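Local coordinates for leucyl-tRNA synthetase (Giardia intestinalis, PDB 3PZ6), which probably charges tRNA(Leu) with leucine at the cost of ATP, this chain being the CP1 editing domain, which in this family hydrolyses mischarged tRNA, at residues W99-I111 with L141-L153. The protein carries 2 engineered substitutions. Sequence-based numbering, arbitrary orientation.
Engineered in segment 141-153: Ser145 (natural residue Cys).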
loop_
_atom_site.group_PDB
_atom_site.type_symbol
_atom_site.label_atom_id
_atom_site.label_comp_id
_atom_site.label_asym_id
_atom_site.label_seq_id
_atom_site.Cartn_x
_atom_site.Cartn_y
_atom_site.Cartn_z
ATOM N N TRP A 99 -4.696 1.392 1.286
ATOM C CA TRP A 99 -5.870 1.856 2.018
ATOM C C TRP A 99 -5.477 2.755 3.179
ATOM O O TRP A 99 -4.514 2.470 3.884
ATOM C CB TRP A 99 -6.655 0.681 2.592
ATOM C CG TRP A 99 -7.089 -0.378 1.634
ATOM C CD1 TRP A 99 -6.678 -1.677 1.623
ATOM C CD2 TRP A 99 -8.048 -0.255 0.570
ATOM N NE1 TRP A 99 -7.305 -2.370 0.622
ATOM C CE2 TRP A 99 -8.153 -1.527 -0.043
ATOM C CE3 TRP A 99 -8.822 0.806 0.072
ATOM C CZ2 TRP A 99 -8.997 -1.771 -1.135
ATOM C CZ3 TRP A 99 -9.664 0.564 -1.003
ATOM C CH2 TRP A 99 -9.742 -0.722 -1.601
ATOM N N VAL A 100 -6.225 3.839 3.367
ATOM C CA VAL A 100 -6.128 4.664 4.572
ATOM C C VAL A 100 -7.533 4.912 5.086
ATOM O O VAL A 100 -8.491 4.824 4.321
ATOM C CB VAL A 100 -5.432 6.026 4.328
ATOM C CG1 VAL A 100 -3.999 5.834 3.815
ATOM C CG2 VAL A 100 -6.253 6.907 3.398
ATOM N N LEU A 101 -7.662 5.190 6.381
ATOM C CA LEU A 101 -8.944 5.604 6.942
ATOM C C LEU A 101 -9.181 7.070 6.596
ATOM O O LEU A 101 -8.412 7.944 7.029
ATOM C CB LEU A 101 -8.999 5.388 8.460
ATOM C CG LEU A 101 -10.322 5.770 9.140
ATOM C CD1 LEU A 101 -11.484 4.860 8.704
ATOM C CD2 LEU A 101 -10.183 5.780 10.656
ATOM N N PRO A 102 -10.237 7.347 5.811
ATOM C CA PRO A 102 -10.514 8.704 5.321
ATOM C C PRO A 102 -10.609 9.737 6.437
ATOM O O PRO A 102 -10.328 10.914 6.210
ATOM C CB PRO A 102 -11.865 8.554 4.627
ATOM C CG PRO A 102 -11.885 7.125 4.188
ATOM C CD PRO A 102 -11.219 6.376 5.305
ATOM N N THR A 103 -10.985 9.291 7.634
ATOM C CA THR A 103 -11.124 10.177 8.789
ATOM C C THR A 103 -9.955 10.035 9.765
ATOM O O THR A 103 -9.829 10.803 10.715
ATOM C CB THR A 103 -12.447 9.934 9.513
ATOM O OG1 THR A 103 -12.662 8.526 9.653
ATOM C CG2 THR A 103 -13.587 10.516 8.725
ATOM N N GLY A 104 -9.090 9.063 9.510
ATOM C CA GLY A 104 -7.911 8.842 10.336
ATOM C C GLY A 104 -7.016 10.058 10.513
ATOM O O GLY A 104 -6.901 10.914 9.622
ATOM N N ARG A 105 -6.392 10.135 11.684
ATOM C CA ARG A 105 -5.367 11.131 11.943
ATOM C C ARG A 105 -4.003 10.449 11.948
ATOM O O ARG A 105 -3.706 9.636 12.819
ATOM C CB ARG A 105 -5.621 11.832 13.274
ATOM C CG ARG A 105 -4.910 13.169 13.404
ATOM C CD ARG A 105 -5.378 13.941 14.630
ATOM N NE ARG A 105 -4.836 13.405 15.879
ATOM C CZ ARG A 105 -4.773 14.087 17.023
ATOM N NH1 ARG A 105 -5.204 15.343 17.085
ATOM N NH2 ARG A 105 -4.269 13.514 18.108
ATOM N N TYR A 106 -3.186 10.776 10.955
ATOM C CA TYR A 106 -1.848 10.232 10.844
ATOM C C TYR A 106 -0.845 11.326 11.189
ATOM O O TYR A 106 -1.210 12.496 11.328
ATOM C CB TYR A 106 -1.615 9.686 9.429
ATOM C CG TYR A 106 -2.588 8.595 9.038
ATOM C CD1 TYR A 106 -2.309 7.255 9.311
ATOM C CD2 TYR A 106 -3.798 8.902 8.410
ATOM C CE1 TYR A 106 -3.202 6.251 8.966
ATOM C CE2 TYR A 106 -4.695 7.906 8.059
ATOM C CZ TYR A 106 -4.394 6.582 8.341
ATOM O OH TYR A 106 -5.284 5.589 8.000
ATOM N N GLY A 107 0.415 10.946 11.345
ATOM C CA GLY A 107 1.458 11.914 11.628
ATOM C C GLY A 107 2.689 11.638 10.801
ATOM O O GLY A 107 2.952 10.493 10.438
ATOM N N ALA A 108 3.433 12.696 10.496
ATOM C CA ALA A 108 4.708 12.572 9.800
ATOM C C ALA A 108 5.851 12.583 10.816
ATOM O O ALA A 108 5.942 13.486 11.650
ATOM C CB ALA A 108 4.870 13.692 8.780
ATOM N N TYR A 109 6.710 11.568 10.748
ATOM C CA TYR A 109 7.816 11.419 11.691
ATOM C C TYR A 109 9.130 11.164 10.960
ATOM O O TYR A 109 9.130 10.777 9.789
ATOM C CB TYR A 109 7.561 10.249 12.643
ATOM C CG TYR A 109 6.246 10.291 13.382
ATOM C CD1 TYR A 109 6.157 10.854 14.657
ATOM C CD2 TYR A 109 5.096 9.742 12.821
ATOM C CE1 TYR A 109 4.943 10.882 15.348
ATOM C CE2 TYR A 109 3.885 9.765 13.499
ATOM C CZ TYR A 109 3.813 10.335 14.759
ATOM O OH TYR A 109 2.610 10.351 15.420
ATOM N N TYR A 110 10.240 11.387 11.661
ATOM C CA TYR A 110 11.551 10.941 11.213
ATOM C C TYR A 110 11.845 9.568 11.820
ATOM O O TYR A 110 11.559 9.326 12.999
ATOM C CB TYR A 110 12.640 11.926 11.645
ATOM C CG TYR A 110 12.728 13.207 10.840
ATOM C CD1 TYR A 110 13.174 13.200 9.520
ATOM C CD2 TYR A 110 12.404 14.432 11.413
ATOM C CE1 TYR A 110 13.266 14.377 8.785
ATOM C CE2 TYR A 110 12.495 15.614 10.685
ATOM C CZ TYR A 110 12.922 15.577 9.376
ATOM O OH TYR A 110 13.009 16.746 8.658
ATOM N N ILE A 111 12.399 8.669 11.007
ATOM C CA ILE A 111 12.929 7.392 11.494
ATOM C C ILE A 111 14.455 7.497 11.558
ATOM O O ILE A 111 15.088 7.002 12.490
ATOM C CB ILE A 111 12.499 6.211 10.584
ATOM C CG1 ILE A 111 10.987 5.979 10.667
ATOM C CG2 ILE A 111 13.271 4.923 10.919
ATOM C CD1 ILE A 111 10.494 5.342 11.971
ATOM N N LEU A 141 9.089 10.592 20.331
ATOM C CA LEU A 141 8.821 10.709 18.896
ATOM C C LEU A 141 9.629 11.837 18.260
ATOM O O LEU A 141 10.001 12.801 18.936
ATOM C CB LEU A 141 7.326 10.956 18.643
ATOM C CG LEU A 141 6.235 9.935 19.008
ATOM C CD1 LEU A 141 6.658 8.498 18.694
ATOM C CD2 LEU A 141 5.779 10.065 20.463
ATOM N N ASP A 142 9.899 11.709 16.962
ATOM C CA ASP A 142 10.452 12.814 16.179
ATOM C C ASP A 142 9.370 13.377 15.257
ATOM O O ASP A 142 9.469 13.287 14.030
ATOM C CB ASP A 142 11.692 12.384 15.386
ATOM C CG ASP A 142 12.533 13.570 14.917
ATOM O OD1 ASP A 142 12.005 14.702 14.833
ATOM O OD2 ASP A 142 13.732 13.367 14.627
ATOM N N PHE A 143 8.348 13.959 15.884
ATOM C CA PHE A 143 7.166 14.515 15.223
ATOM C C PHE A 143 7.508 15.699 14.325
ATOM O O PHE A 143 8.300 16.562 14.704
ATOM C CB PHE A 143 6.164 14.943 16.297
ATOM C CG PHE A 143 4.816 15.334 15.768
ATOM C CD1 PHE A 143 3.803 14.388 15.637
ATOM C CD2 PHE A 143 4.542 16.660 15.431
ATOM C CE1 PHE A 143 2.543 14.752 15.164
ATOM C CE2 PHE A 143 3.283 17.033 14.952
ATOM C CZ PHE A 143 2.284 16.076 14.818
ATOM N N ILE A 144 6.906 15.732 13.137
ATOM C CA ILE A 144 7.103 16.827 12.188
ATOM C C ILE A 144 5.820 17.634 12.023
ATOM O O ILE A 144 5.776 18.818 12.354
ATOM C CB ILE A 144 7.578 16.317 10.807
ATOM C CG1 ILE A 144 8.850 15.483 10.957
ATOM C CG2 ILE A 144 7.805 17.486 9.844
ATOM C CD1 ILE A 144 9.091 14.534 9.806
ATOM N N SER A 145 4.788 16.985 11.494
ATOM C CA SER A 145 3.466 17.587 11.344
ATOM C C SER A 145 2.404 16.503 11.211
ATOM O O SER A 145 2.716 15.327 10.976
ATOM C CB SER A 145 3.406 18.562 10.157
ATOM O OG SER A 145 3.838 17.966 8.942
ATOM N N GLU A 146 1.152 16.910 11.384
ATOM C CA GLU A 146 0.020 16.002 11.367
ATOM C C GLU A 146 -0.483 15.858 9.938
ATOM O O GLU A 146 -0.504 16.835 9.186
ATOM C CB GLU A 146 -1.078 16.566 12.265
ATOM C CG GLU A 146 -2.122 15.579 12.712
ATOM C CD GLU A 146 -3.144 16.221 13.624
ATOM O OE1 GLU A 146 -2.827 16.450 14.812
ATOM O OE2 GLU A 146 -4.276 16.490 13.157
ATOM N N ILE A 147 -0.861 14.639 9.562
ATOM C CA ILE A 147 -1.426 14.373 8.240
ATOM C C ILE A 147 -2.779 13.685 8.408
ATOM O O ILE A 147 -2.861 12.631 9.034
ATOM C CB ILE A 147 -0.492 13.471 7.374
ATOM C CG1 ILE A 147 0.924 14.057 7.253
ATOM C CG2 ILE A 147 -1.096 13.224 5.995
ATOM C CD1 ILE A 147 1.042 15.297 6.361
ATOM N N SER A 148 -3.838 14.277 7.860
ATOM C CA SER A 148 -5.151 13.627 7.887
ATOM C C SER A 148 -5.315 12.629 6.737
ATOM O O SER A 148 -4.610 12.713 5.733
ATOM C CB SER A 148 -6.293 14.655 7.883
ATOM O OG SER A 148 -6.291 15.441 6.710
ATOM N N GLY A 149 -6.241 11.684 6.896
ATOM C CA GLY A 149 -6.582 10.742 5.832
ATOM C C GLY A 149 -6.988 11.454 4.557
ATOM O O GLY A 149 -6.588 11.061 3.459
ATOM N N SER A 150 -7.782 12.513 4.720
ATOM C CA SER A 150 -8.182 13.402 3.633
ATOM C C SER A 150 -7.020 13.848 2.744
ATOM O O SER A 150 -7.145 13.855 1.520
ATOM C CB SER A 150 -8.881 14.636 4.201
ATOM O OG SER A 150 -10.270 14.415 4.285
ATOM N N ASP A 151 -5.909 14.232 3.371
ATOM C CA ASP A 151 -4.721 14.667 2.655
ATOM C C ASP A 151 -4.093 13.507 1.873
ATOM O O ASP A 151 -3.650 13.684 0.732
ATOM C CB ASP A 151 -3.695 15.258 3.628
ATOM C CG ASP A 151 -4.200 16.504 4.335
ATOM O OD1 ASP A 151 -5.003 17.262 3.738
ATOM O OD2 ASP A 151 -3.785 16.730 5.494
ATOM N N LEU A 152 -4.085 12.327 2.494
ATOM C CA LEU A 152 -3.517 11.114 1.900
ATOM C C LEU A 152 -4.352 10.542 0.760
ATOM O O LEU A 152 -3.812 9.989 -0.200
ATOM C CB LEU A 152 -3.321 10.033 2.966
ATOM C CG LEU A 152 -2.269 10.305 4.031
ATOM C CD1 LEU A 152 -2.411 9.288 5.126
ATOM C CD2 LEU A 152 -0.871 10.269 3.434
ATOM N N LEU A 153 -5.668 10.682 0.869
ATOM C CA LEU A 153 -6.580 10.048 -0.074
ATOM C C LEU A 153 -6.266 10.461 -1.513
ATOM O O LEU A 153 -5.949 11.620 -1.782
ATOM C CB LEU A 153 -8.028 10.370 0.299
ATOM C CG LEU A 153 -9.052 9.239 0.180
ATOM C CD1 LEU A 153 -8.729 8.081 1.133
ATOM C CD2 LEU A 153 -10.466 9.757 0.435
HETATM O O HOH W 1 -9.385 12.969 7.284
HETATM O O HOH W 2 -11.850 13.717 6.639
HETATM O O HOH W 3 -6.835 17.103 15.462
HETATM O O HOH W 4 9.863 9.055 15.291
#
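Antiparallel strand pairing joins 105-110 to 143-148 in the mixed sheet of the CP1 editing domain. Strand 105-110 lies between 143-148 and 115-120. Tyr106 and Ile147 form a hydrogen-bonded pair, with Tyr106 N to Ile147 O at 2.7 Å. The return bond, from Ile147 N to Tyr106 O, comes from above the carbonyl plane. Further along, Ala108 N reaches Ser145 O at 2.8 Å, and Ala108 O accepts Ile144 N. Ile144 and the engineered Ser145 thus both lie opposite Ala108, a beta bulge. Ile144 points toward strand 105-110, and its CD1 sits over one face of the Tyr110 ring, 3.8 Å from the centroid. Asp142 OD1 lies at the edge of that ring. Phe143 turns its edge toward the Tyr109 face in an offset edge-to-face pair, planes at 81°. Phe143 CD1 is 3.7 Å from Tyr109 CE1. Arg105 bends at chi3 (75°), bringing its guanidinium face over Glu146 OE1. Their NH1 to OE1 distance is 3.5 Å, and the link is purely electrostatic. Beyond the pairing, Gly149 N bonds to Gly104 O, which ties the start of helix 149-152 to the type I turn Leu101-Gly104. Inside, Leu152 CD1 meets Tyr106 CD2 at 3.6 Å, and Leu153 CD1 meets Val100 CG2. The Tyr106 hydroxyl accepts Leu101 N at 2.9 Å and also bonds to Gly182 O, so two bonds hold the far end of the ring.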